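Local coordinates for protein GH5 (Bacteroidetes bacterium AC2a, PDB 4YHE) that is a cellulase of glycoside hydrolase family 5 that probably cleaves internal beta-1,4-glucosidic bonds of cellulose, working on a beta/alpha-barrel scaffold, at residues A[331-334]-A[340-343]; A[298-301]-A[306-309]; A[24-29]-A[35-40]; A[312-317]-A[358-363]; A[344-347]-A[352-355]. All coordinates share one frame; numbering follows the deposited sequence.

The single chain folds as an eight-stranded beta/alpha barrel, a fold whose active sites lie at the C-terminal ends of the strands. Contact 1 lies at that end of strand 327-332, and contact 3 in the loop after strand 16-20, their centres about 14 Å apart; Asn333 O to Asn39 ND2, 3.1 Å, probably hydrogen-bonds them. Contact 2 joins contact 1 through Gly342 O and Arg300 N, 2.9 Å apart. Contact 5 follows contact 1 along the chain, its centre about 10 Å away, and meets contact 4 where Val345 CG2 and Val361 CG2 are 3.5 Å apart. Contact 4, sharing helix 304-323 with contact 2, lies about 28 Å, centre to centre, from contact 3.

Contact 1 (A[331-334]-A[340-343])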
# COMPACT_ATOMS: atom_id res chain seq x y z
N TRP A 331 -1.34 -0.03 -7.38
CA TRP A 331 0.08 0.32 -7.55
C TRP A 331 0.38 0.79 -8.97
O TRP A 331 0.33 0.01 -9.92
CB TRP A 331 0.98 -0.86 -7.19
CG TRP A 331 2.43 -0.48 -7.32
CD1 TRP A 331 3.28 -0.89 -8.30
CD2 TRP A 331 3.19 0.35 -6.44
NE1 TRP A 331 4.53 -0.33 -8.10
CE2 TRP A 331 4.50 0.44 -6.98
CE3 TRP A 331 2.90 1.05 -5.27
CZ2 TRP A 331 5.52 1.19 -6.35
CZ3 TRP A 331 3.91 1.79 -4.65
CH2 TRP A 331 5.21 1.86 -5.21
N ASP A 332 0.70 2.07 -9.10
CA ASP A 332 1.08 2.67 -10.38
C ASP A 332 2.52 3.19 -10.30
O ASP A 332 2.79 4.15 -9.61
CB ASP A 332 0.14 3.81 -10.74
CG ASP A 332 0.35 4.33 -12.15
OD1 ASP A 332 1.54 4.57 -12.53
OD2 ASP A 332 -0.69 4.52 -12.90
N ASN A 333 3.40 2.56 -11.05
CA ASN A 333 4.80 2.97 -11.09
C ASN A 333 5.16 3.81 -12.31
O ASN A 333 6.35 4.08 -12.55
CB ASN A 333 5.71 1.75 -10.97
CG ASN A 333 5.58 0.79 -12.15
OD1 ASN A 333 4.83 1.03 -13.11
ND2 ASN A 333 6.34 -0.32 -12.10
N GLY A 334 4.14 4.23 -13.09
CA GLY A 334 4.40 4.95 -14.31
C GLY A 334 4.94 4.18 -15.53
O GLY A 334 4.96 4.72 -16.62
N ASN A 340 6.15 -7.92 -16.78
CA ASN A 340 6.82 -7.59 -15.55
C ASN A 340 7.07 -6.09 -15.39
O ASN A 340 7.62 -5.45 -16.29
CB ASN A 340 8.16 -8.35 -15.54
CG ASN A 340 8.80 -8.38 -14.20
OD1 ASN A 340 8.45 -9.20 -13.36
ND2 ASN A 340 9.78 -7.51 -14.00
N ASP A 341 6.64 -5.55 -14.25
CA ASP A 341 6.68 -4.11 -13.87
C ASP A 341 5.81 -3.14 -14.65
O ASP A 341 5.89 -1.94 -14.45
CB ASP A 341 8.10 -3.58 -13.77
CG ASP A 341 8.62 -3.69 -12.37
OD1 ASP A 341 7.98 -3.12 -11.41
OD2 ASP A 341 9.61 -4.41 -12.21
N GLY A 342 4.94 -3.69 -15.47
CA GLY A 342 4.09 -2.89 -16.30
C GLY A 342 2.86 -2.47 -15.58
O GLY A 342 1.79 -3.02 -15.85
N PHE A 343 3.00 -1.52 -14.64
CA PHE A 343 1.83 -1.07 -13.82
C PHE A 343 1.29 0.35 -14.15
O PHE A 343 0.31 0.81 -13.56
CB PHE A 343 2.19 -1.08 -12.32
CG PHE A 343 2.37 -2.47 -11.71
CD1 PHE A 343 1.27 -3.28 -11.40
CD2 PHE A 343 3.65 -2.96 -11.39
CE1 PHE A 343 1.41 -4.52 -10.81
CE2 PHE A 343 3.80 -4.22 -10.81
CZ PHE A 343 2.69 -4.98 -10.47
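Trp331 and Phe343 form the aromatic part of this contact, a T-shaped pair in which the indole supplies the edge and the phenyl ring the face. The planes stand at 82°, with the centroid of the five-membered ring 5.2 Å from that of Phe343. Indole CD1 leads, 3.7 Å from Phe343 CD2 and therefore over the rim of the phenyl ring, not its middle. Trp331 extends its ring with CG anti to N (chi1 -178°), which carries CD1 to that face.

The hydrogen-bonded part is made by Asn333. Its ND2 donates to Asp341 O over 2.9 Å in a fairly straight bond (164° at the hydrogen). The acceptor lies exactly in the amide plane, although the donor is tilted from the plane of the carbonyl. The same ND2 also meets the edge of the Phe343 ring, in its plane, so the amide borders both the inverse gamma turn centred on Gly342 and the aromatic pair.

One carbonyl packs against carbon: Trp331 O comes 3.2 Å from Phe343 CB and is buried with no polar partner in the model.

Within 331-334 an Asx turn forms: Gly334 N donates to Asp332 OD1 (2.7 Å), nearly along the C-O axis. The same oxygen is bonded to His348 NE2, while Asp332 OD2 takes Trp18 NE1 and the backbone N of Val345 and Ile346. Five donors thus hold one buried carboxylate, which would be expected to stabilise its ionised form and to fix the chain as it leaves the last barrel strand.

Contact 2 (A[298-301]-A[306-309])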
# COMPACT_ATOMS: atom_id res chain seq x y z
N ALA A 298 -2.11 -5.85 -10.89
CA ALA A 298 -1.67 -6.84 -11.85
C ALA A 298 -1.14 -6.08 -13.05
O ALA A 298 -1.77 -5.08 -13.52
CB ALA A 298 -2.82 -7.75 -12.28
N VAL A 299 -0.05 -6.57 -13.61
CA VAL A 299 0.55 -5.93 -14.76
C VAL A 299 -0.28 -5.98 -16.04
O VAL A 299 -1.16 -6.83 -16.22
CB VAL A 299 1.97 -6.43 -15.04
CG1 VAL A 299 2.86 -6.17 -13.82
CG2 VAL A 299 2.00 -7.89 -15.49
N ARG A 300 0.02 -5.04 -16.92
CA ARG A 300 -0.61 -4.93 -18.21
C ARG A 300 -0.14 -6.07 -19.13
O ARG A 300 0.97 -6.60 -18.99
CB ARG A 300 -0.24 -3.58 -18.84
CG ARG A 300 -1.01 -3.23 -20.13
CD ARG A 300 -0.64 -1.87 -20.68
NE ARG A 300 0.71 -1.81 -21.25
CZ ARG A 300 1.00 -2.21 -22.49
NH1 ARG A 300 0.08 -2.76 -23.28
NH2 ARG A 300 2.23 -2.07 -22.93
N ARG A 301 -0.98 -6.39 -20.10
CA ARG A 301 -0.65 -7.43 -21.08
C ARG A 301 -0.59 -6.90 -22.50
O ARG A 301 -1.37 -6.00 -22.87
CB ARG A 301 -1.71 -8.54 -21.02
CG ARG A 301 -2.07 -8.96 -19.62
CD ARG A 301 -0.93 -9.66 -18.89
NE ARG A 301 -1.01 -9.39 -17.46
CZ ARG A 301 -0.72 -10.25 -16.47
NH1 ARG A 301 -0.31 -11.49 -16.72
NH2 ARG A 301 -0.84 -9.85 -15.22
N ASP A 306 -5.54 -11.36 -23.59
CA ASP A 306 -4.94 -11.41 -22.24
C ASP A 306 -5.34 -10.22 -21.34
O ASP A 306 -5.65 -10.39 -20.14
CB ASP A 306 -3.40 -11.50 -22.27
CG ASP A 306 -2.89 -12.85 -22.79
OD1 ASP A 306 -3.66 -13.81 -22.97
OD2 ASP A 306 -1.66 -12.95 -22.97
N GLU A 307 -5.37 -9.03 -21.93
CA GLU A 307 -5.78 -7.85 -21.19
C GLU A 307 -7.19 -8.01 -20.64
O GLU A 307 -7.46 -7.54 -19.56
CB GLU A 307 -5.65 -6.56 -22.04
CG GLU A 307 -5.84 -5.25 -21.25
CD GLU A 307 -4.72 -4.93 -20.25
OE1 GLU A 307 -3.78 -5.75 -20.10
OE2 GLU A 307 -4.79 -3.84 -19.61
N GLU A 308 -8.07 -8.72 -21.35
CA GLU A 308 -9.43 -8.91 -20.81
C GLU A 308 -9.42 -9.69 -19.49
O GLU A 308 -10.23 -9.42 -18.59
CB GLU A 308 -10.36 -9.58 -21.82
CG GLU A 308 -10.77 -8.67 -23.00
CD GLU A 308 -11.48 -7.40 -22.57
OE1 GLU A 308 -12.41 -7.48 -21.77
OE2 GLU A 308 -11.12 -6.32 -23.04
N PHE A 309 -8.47 -10.63 -19.36
CA PHE A 309 -8.32 -11.33 -18.10
C PHE A 309 -7.86 -10.45 -16.94
O PHE A 309 -8.32 -10.64 -15.85
CB PHE A 309 -7.39 -12.53 -18.24
CG PHE A 309 -8.07 -13.70 -18.88
CD1 PHE A 309 -8.81 -14.58 -18.13
CD2 PHE A 309 -7.99 -13.88 -20.26
CE1 PHE A 309 -9.46 -15.66 -18.73
CE2 PHE A 309 -8.62 -14.95 -20.86
CZ PHE A 309 -9.37 -15.83 -20.10
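The guanidinium of Arg301 and the carboxylate of Glu307 are planes turned 50° apart that do not pair, NE and OE1 being 5.3 Å from each other. On one face of the guanidinium lies Val299 CG2, 3.3 Å above the plane and toward its rim. At the edge, in the plane, is Val299 O, which accepts from Arg301 NE at 2.8 Å and weakly from NH2. Bends at chi2 (-67°) and chi3 fold the arginine back on its own loop; farther out, its NH1 reaches Asn255 and the group makes a cation-pi contact with Tyr248.

What binds the loop to the helix is the carboxylate's grip on the backbone. Arg301 N donates to Glu307 OE1 almost end-on, at 2.9 Å and 156° at the hydrogen. The aliphatic carbons close in round that oxygen: Arg301 CB lies 3.6 Å from Glu307 OE1, and Arg300 CG, of the preceding residue, 3.7 Å from it. Arg301 CB also packs on Asp306 CB, 3.6 Å away.

The remaining polar ends point to other partners. Glu307 OE2 forms a salt bridge with Arg310, Asp306 OD2 one with Arg389, and Arg300 NH2 is bonded to Ser336 O.

One glutamate near the start of helix 304-323 thus ties down the loop that leads into it and, through Arg310, the following turn. This is the beta-alpha junction of a beta/alpha barrel, here the link between strand 291-296 and its helix.

Contact 3 (A[24-29]-A[35-40]); sequences MDAHYD and TGWGNK
Trp37 leans over Ala26 from its first side-chain atom onward: its CB is 3.9 Å from the methyl CB of Ala26. With CG beside the backbone N and opposite the carbonyl carbon (chi1 -69°), the indole is laid over that residue. CG and then CD2 follow over the same methyl, CD2 3.5 Å from Ala26 CB. The six-membered ring is then spread over the alanine backbone. Ala26 CA lies 3.6 Å from its centroid and 12° off the ring normal, a CH-pi contact well over the face. His27 N touches the same face of the indole. On the five-membered side NE1 comes 3.0 Å from His27 O. At the far rim CZ2 and CH2 both lie 3.7 Å from His27 CD2; the two side chains lie side by side and point the same way, but with their planes 50° apart the pair is oblique.

Trp37 belongs to a type I turn from Thr35 to Gly38, closed by Gly38 N donating to Thr35 O (3.0 Å). Within it, Gly36 O approaches the edge of the Tyr28 ring at CE2, 3.6 Å away.

Beyond the pair, His27 ND1 is bonded to Ser114, and its ring meets those of His104 and His118. The contact thus folds the loop before helix 44-53 over the small hairpin of strands 27-28 and 31-32, which follows barrel strand 16-20; at the start of 24-29, Met24 rests on helix 78-93.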
# COMPACT_ATOMS: atom_id res chain seq x y z
N MET A 24 8.39 9.57 -4.97
CA MET A 24 9.09 9.98 -3.75
C MET A 24 9.78 8.81 -3.05
O MET A 24 10.62 9.03 -2.18
CB MET A 24 8.20 10.73 -2.77
CG MET A 24 7.61 12.02 -3.28
SD MET A 24 8.84 13.31 -3.67
CE MET A 24 9.16 13.89 -2.01
N ASP A 25 9.41 7.58 -3.41
CA ASP A 25 10.04 6.38 -2.89
C ASP A 25 11.33 5.96 -3.64
O ASP A 25 12.07 5.11 -3.14
CB ASP A 25 9.04 5.21 -2.86
CG ASP A 25 8.19 5.11 -4.16
OD1 ASP A 25 7.66 6.14 -4.66
OD2 ASP A 25 8.00 3.99 -4.66
N ALA A 26 11.55 6.51 -4.84
CA ALA A 26 12.64 6.09 -5.72
C ALA A 26 13.97 6.53 -5.10
O ALA A 26 14.06 7.62 -4.51
CB ALA A 26 12.48 6.74 -7.07
N HIS A 27 14.98 5.70 -5.22
CA HIS A 27 16.26 6.01 -4.62
C HIS A 27 17.37 5.25 -5.32
O HIS A 27 17.16 4.25 -5.98
CB HIS A 27 16.25 5.59 -3.17
CG HIS A 27 16.04 4.12 -2.99
ND1 HIS A 27 17.08 3.24 -2.81
CD2 HIS A 27 14.91 3.37 -3.02
CE1 HIS A 27 16.60 2.01 -2.72
NE2 HIS A 27 15.29 2.06 -2.84
N TYR A 28 18.58 5.76 -5.14
CA TYR A 28 19.78 5.01 -5.49
C TYR A 28 20.95 5.64 -4.78
O TYR A 28 20.92 6.83 -4.42
CB TYR A 28 19.98 4.92 -7.00
CG TYR A 28 19.99 6.24 -7.74
CD1 TYR A 28 21.15 7.03 -7.83
CD2 TYR A 28 18.84 6.71 -8.35
CE1 TYR A 28 21.16 8.24 -8.51
CE2 TYR A 28 18.84 7.90 -9.03
CZ TYR A 28 19.98 8.67 -9.11
OH TYR A 28 19.92 9.84 -9.80
N ASP A 29 21.96 4.81 -4.51
CA ASP A 29 23.19 5.26 -3.82
C ASP A 29 22.88 5.93 -2.48
O ASP A 29 23.61 6.79 -2.02
CB ASP A 29 24.01 6.20 -4.72
CG ASP A 29 24.38 5.56 -6.06
OD1 ASP A 29 24.54 4.32 -6.12
OD2 ASP A 29 24.49 6.29 -7.06
N THR A 35 12.42 12.08 -9.21
CA THR A 35 12.61 11.63 -10.60
C THR A 35 13.63 10.51 -10.80
O THR A 35 13.96 10.16 -11.94
CB THR A 35 13.00 12.81 -11.53
OG1 THR A 35 14.29 13.33 -11.15
CG2 THR A 35 11.97 13.91 -11.50
N GLY A 36 14.11 9.93 -9.71
CA GLY A 36 15.22 9.00 -9.73
C GLY A 36 15.00 7.73 -10.53
O GLY A 36 15.97 7.13 -11.03
N TRP A 37 13.74 7.27 -10.60
CA TRP A 37 13.40 6.09 -11.39
C TRP A 37 12.63 6.42 -12.63
O TRP A 37 11.97 5.57 -13.17
CB TRP A 37 12.69 5.04 -10.53
CG TRP A 37 13.62 4.39 -9.51
CD1 TRP A 37 15.00 4.44 -9.50
CD2 TRP A 37 13.24 3.61 -8.37
NE1 TRP A 37 15.49 3.76 -8.41
CE2 TRP A 37 14.44 3.22 -7.71
CE3 TRP A 37 12.01 3.20 -7.84
CZ2 TRP A 37 14.44 2.44 -6.55
CZ3 TRP A 37 12.00 2.44 -6.68
CH2 TRP A 37 13.23 2.05 -6.05
N GLY A 38 12.74 7.66 -13.13
CA GLY A 38 12.28 7.94 -14.47
C GLY A 38 10.89 8.52 -14.59
O GLY A 38 10.46 8.79 -15.70
N ASN A 39 10.17 8.69 -13.49
CA ASN A 39 8.92 9.47 -13.54
C ASN A 39 9.25 10.93 -13.49
O ASN A 39 10.19 11.32 -12.79
CB ASN A 39 7.96 9.10 -12.40
CG ASN A 39 7.28 7.76 -12.64
OD1 ASN A 39 6.55 7.60 -13.62
ND2 ASN A 39 7.54 6.79 -11.78
N LYS A 40 8.45 11.75 -14.17
CA LYS A 40 8.50 13.18 -13.96
C LYS A 40 7.77 13.57 -12.69
O LYS A 40 6.92 12.82 -12.17
CB LYS A 40 8.00 13.93 -15.20
CG LYS A 40 8.89 13.65 -16.40
CD LYS A 40 8.52 14.47 -17.63
CE LYS A 40 9.47 14.17 -18.80
NZ LYS A 40 9.76 12.74 -19.11

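Contact 4 (A[312-317]-A[358-363])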
# COMPACT_ATOMS: atom_id res chain seq x y z
N TYR A 312 -10.93 -8.52 -15.89
CA TYR A 312 -11.73 -9.48 -15.12
C TYR A 312 -11.19 -9.62 -13.72
O TYR A 312 -11.91 -9.55 -12.76
CB TYR A 312 -11.78 -10.85 -15.82
CG TYR A 312 -12.42 -11.92 -14.98
CD1 TYR A 312 -13.80 -11.90 -14.72
CD2 TYR A 312 -11.66 -12.96 -14.42
CE1 TYR A 312 -14.39 -12.86 -13.93
CE2 TYR A 312 -12.26 -13.94 -13.65
CZ TYR A 312 -13.63 -13.88 -13.41
OH TYR A 312 -14.26 -14.81 -12.65
N TYR A 313 -9.88 -9.81 -13.59
CA TYR A 313 -9.27 -9.85 -12.27
C TYR A 313 -9.60 -8.63 -11.41
O TYR A 313 -10.03 -8.78 -10.28
CB TYR A 313 -7.77 -10.04 -12.47
CG TYR A 313 -6.88 -9.98 -11.27
CD1 TYR A 313 -6.67 -11.10 -10.46
CD2 TYR A 313 -6.17 -8.84 -10.98
CE1 TYR A 313 -5.77 -11.07 -9.40
CE2 TYR A 313 -5.27 -8.80 -9.92
CZ TYR A 313 -5.08 -9.91 -9.13
OH TYR A 313 -4.19 -9.86 -8.10
N PHE A 314 -9.49 -7.42 -11.97
CA PHE A 314 -9.79 -6.23 -11.25
C PHE A 314 -11.29 -6.19 -10.87
O PHE A 314 -11.63 -5.90 -9.75
CB PHE A 314 -9.42 -4.98 -12.07
CG PHE A 314 -7.91 -4.75 -12.27
CD1 PHE A 314 -6.98 -5.18 -11.35
CD2 PHE A 314 -7.46 -4.09 -13.38
CE1 PHE A 314 -5.62 -4.95 -11.55
CE2 PHE A 314 -6.12 -3.83 -13.58
CZ PHE A 314 -5.20 -4.27 -12.66
N ARG A 315 -12.18 -6.46 -11.82
CA ARG A 315 -13.58 -6.41 -11.47
C ARG A 315 -13.90 -7.35 -10.33
O ARG A 315 -14.53 -6.98 -9.36
CB ARG A 315 -14.45 -6.76 -12.66
CG ARG A 315 -14.44 -5.75 -13.76
CD ARG A 315 -15.66 -5.97 -14.68
NE ARG A 315 -15.65 -7.29 -15.34
CZ ARG A 315 -14.88 -7.61 -16.38
NH1 ARG A 315 -14.06 -6.72 -16.92
NH2 ARG A 315 -14.96 -8.84 -16.89
N TYR A 316 -13.44 -8.58 -10.45
CA TYR A 316 -13.76 -9.60 -9.45
C TYR A 316 -13.18 -9.27 -8.07
O TYR A 316 -13.91 -9.24 -7.07
CB TYR A 316 -13.26 -10.96 -9.93
CG TYR A 316 -13.81 -12.12 -9.14
CD1 TYR A 316 -15.02 -12.72 -9.51
CD2 TYR A 316 -13.15 -12.62 -8.02
CE1 TYR A 316 -15.57 -13.73 -8.75
CE2 TYR A 316 -13.69 -13.67 -7.27
CZ TYR A 316 -14.90 -14.23 -7.66
OH TYR A 316 -15.44 -15.28 -6.97
N ILE A 317 -11.87 -9.03 -7.97
CA ILE A 317 -11.28 -8.81 -6.66
C ILE A 317 -11.76 -7.51 -5.98
O ILE A 317 -11.95 -7.49 -4.77
CB ILE A 317 -9.73 -8.90 -6.66
CG1 ILE A 317 -9.09 -7.69 -7.31
CG2 ILE A 317 -9.29 -10.22 -7.31
CD1 ILE A 317 -7.56 -7.76 -7.32
N GLU A 358 -7.17 3.68 -19.12
CA GLU A 358 -8.52 4.01 -18.70
C GLU A 358 -9.36 2.77 -18.45
O GLU A 358 -10.16 2.75 -17.53
CB GLU A 358 -9.22 4.91 -19.71
CG GLU A 358 -10.55 5.43 -19.18
CD GLU A 358 -11.16 6.53 -20.06
OE1 GLU A 358 -10.71 6.72 -21.19
OE2 GLU A 358 -12.08 7.20 -19.58
N GLN A 359 -9.19 1.76 -19.28
CA GLN A 359 -10.01 0.55 -19.20
C GLN A 359 -9.72 -0.21 -17.90
O GLN A 359 -10.61 -0.78 -17.31
CB GLN A 359 -9.78 -0.32 -20.45
CG GLN A 359 -10.46 0.20 -21.74
CD GLN A 359 -10.07 1.63 -22.21
OE1 GLN A 359 -8.88 1.97 -22.42
NE2 GLN A 359 -11.10 2.47 -22.41
N ALA A 360 -8.46 -0.22 -17.46
CA ALA A 360 -8.05 -0.84 -16.21
C ALA A 360 -8.60 -0.07 -15.01
O ALA A 360 -9.12 -0.67 -14.08
CB ALA A 360 -6.53 -0.89 -16.15
N VAL A 361 -8.52 1.25 -15.08
CA VAL A 361 -8.90 2.12 -14.00
C VAL A 361 -10.44 2.03 -13.82
O VAL A 361 -10.92 1.90 -12.71
CB VAL A 361 -8.41 3.57 -14.30
CG1 VAL A 361 -9.13 4.61 -13.50
CG2 VAL A 361 -6.92 3.66 -14.01
N ARG A 362 -11.15 2.01 -14.94
CA ARG A 362 -12.61 1.85 -14.92
C ARG A 362 -13.03 0.48 -14.35
O ARG A 362 -13.95 0.43 -13.53
CB ARG A 362 -13.16 2.06 -16.33
CG ARG A 362 -13.04 3.48 -16.87
CD ARG A 362 -14.30 4.33 -16.61
NE ARG A 362 -14.60 4.44 -15.19
CZ ARG A 362 -13.99 5.24 -14.32
NH1 ARG A 362 -13.03 6.07 -14.69
NH2 ARG A 362 -14.34 5.21 -13.05
N ALA A 363 -12.34 -0.60 -14.75
CA ALA A 363 -12.64 -1.92 -14.21
C ALA A 363 -12.60 -1.93 -12.69
O ALA A 363 -13.55 -2.39 -12.02
CB ALA A 363 -11.73 -2.96 -14.80
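Phe314 and Ala363 face each other where the two helices come together, Phe314 CB lying 4.1 Å from Ala363 CB. The phenylalanine ring then runs along the neighbouring helix toward the preceding turn, where CE2 touches Ala360 CB at 3.9 Å and CD2 approaches Ala360 O at an oblique angle. CG anti to the carbonyl carbon (chi1 -69°) sends the ring that way. Two alanines spaced three residues apart thus give 358-363 a low surface that admits the ring. The axes of these segments approach to 8.9 Å and run nearly parallel, crossing at -18°.

The other flank is nearer solvent and more thinly covered. Partly exposed Arg315 buries less surface here than Phe314 and uses only its aliphatic root toward the other helix: CG is 4.0 Å from Ala363 CB. Its chain bends at chi3 and the guanidinium lies back over Tyr312 CA, 3.6 Å from the plane, on its own helix. Polar fastening comes from farther along, where Arg315 O accepts from Ser367 OG.

Helices 304-323 and 357-369 flank strand 327-332 in sequence and pack side by side on the barrel's outer layer. On the side of helix 304-323 turned away from 358-363, Tyr316 meets helix 270-285, while Tyr312 and Arg315 touch helix 377-382; Val361 turns to the loop at Val345.

Contact 5 (A[344-347]-A[352-355])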
# COMPACT_ATOMS: atom_id res chain seq x y z
N GLY A 344 1.95 1.09 -15.04
CA GLY A 344 1.58 2.47 -15.26
C GLY A 344 0.24 2.58 -15.97
O GLY A 344 0.06 1.99 -17.03
N VAL A 345 -0.70 3.27 -15.37
CA VAL A 345 -1.98 3.55 -16.07
C VAL A 345 -2.31 5.05 -16.19
O VAL A 345 -3.10 5.42 -17.08
CB VAL A 345 -3.19 2.82 -15.42
CG1 VAL A 345 -3.00 1.31 -15.48
CG2 VAL A 345 -3.43 3.29 -14.00
N ILE A 346 -1.76 5.88 -15.29
CA ILE A 346 -1.88 7.33 -15.33
C ILE A 346 -0.52 7.99 -15.24
O ILE A 346 0.31 7.61 -14.39
CB ILE A 346 -2.79 7.84 -14.20
CG1 ILE A 346 -4.24 7.48 -14.53
CG2 ILE A 346 -2.68 9.35 -13.99
CD1 ILE A 346 -5.20 7.69 -13.39
N ASP A 347 -0.29 8.97 -16.11
CA ASP A 347 0.96 9.72 -16.15
C ASP A 347 1.19 10.51 -14.85
O ASP A 347 0.33 11.27 -14.41
CB ASP A 347 1.02 10.63 -17.39
CG ASP A 347 2.37 11.33 -17.56
OD1 ASP A 347 2.68 12.25 -16.79
OD2 ASP A 347 3.09 10.95 -18.48
N ARG A 352 -2.95 12.25 -17.08
CA ARG A 352 -3.64 11.65 -18.20
C ARG A 352 -3.43 10.15 -18.23
O ARG A 352 -2.40 9.64 -17.78
CB ARG A 352 -3.13 12.27 -19.50
CG ARG A 352 -3.59 13.72 -19.59
CD ARG A 352 -3.65 14.17 -21.02
NE ARG A 352 -2.47 14.94 -21.30
CZ ARG A 352 -2.34 16.23 -21.03
NH1 ARG A 352 -3.34 16.93 -20.48
NH2 ARG A 352 -1.19 16.83 -21.31
N PHE A 353 -4.39 9.44 -18.82
CA PHE A 353 -4.20 8.00 -19.05
C PHE A 353 -2.99 7.66 -19.93
O PHE A 353 -2.65 8.35 -20.90
CB PHE A 353 -5.45 7.37 -19.62
CG PHE A 353 -6.62 7.46 -18.70
CD1 PHE A 353 -6.61 6.80 -17.49
CD2 PHE A 353 -7.71 8.26 -19.03
CE1 PHE A 353 -7.67 6.90 -16.62
CE2 PHE A 353 -8.78 8.38 -18.15
CZ PHE A 353 -8.77 7.69 -16.96
N ILE A 354 -2.34 6.57 -19.56
CA ILE A 354 -1.23 5.99 -20.31
C ILE A 354 -1.81 4.86 -21.11
O ILE A 354 -2.37 3.90 -20.55
CB ILE A 354 -0.16 5.41 -19.36
CG1 ILE A 354 0.46 6.52 -18.52
CG2 ILE A 354 0.92 4.67 -20.14
CD1 ILE A 354 1.32 6.04 -17.39
N GLY A 355 -1.70 4.95 -22.43
CA GLY A 355 -2.10 3.83 -23.29
C GLY A 355 -3.57 3.48 -23.10
O GLY A 355 -4.41 4.35 -23.12
O HOH W 1 -1.33 1.57 -19.45
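Ile346 and Phe353 lie side by side and point the same way, with Ile346 CG1 3.9 Å from Phe353 CD1. The aromatic ring meets the isoleucine obliquely and presents its edge, in plane, to Val345 O. Ile354 is set differently: its CB is directed at the opposite segment, and CG1, anti to the carbonyl carbon (chi1 -63°), carries CD1 over the peptide joining Ile346 to Asp347, 3.4 Å from Ile346 C. A side chain thus lies on backbone there.

These orientations follow from a single antiparallel bridge. Ile346 and Phe353 form its non-hydrogen-bonded pair, their CA atoms 4.4 Å apart, between two nearly linear bonds: Ile354 N to Val345 O (2.8 Å, 175°) and Asp347 N to Arg352 O (2.8 Å, 174°). Both carbonyls also receive a CA-H contact, from Phe353 and Ile346 respectively. Where the chains part, a water donates to Gly344 O and to Ile354 O, bridging them beyond the last direct bond.

Asp347 OD1 accepts from the backbone N of Ala349 and Thr350 in the connecting turn. The small hairpin lies between strand 327-332 and helix 357-369: Phe353 packs on that helix at Glu358 and Val361, while Val345 and Ile346 rest on Trp18 of strand 16-20.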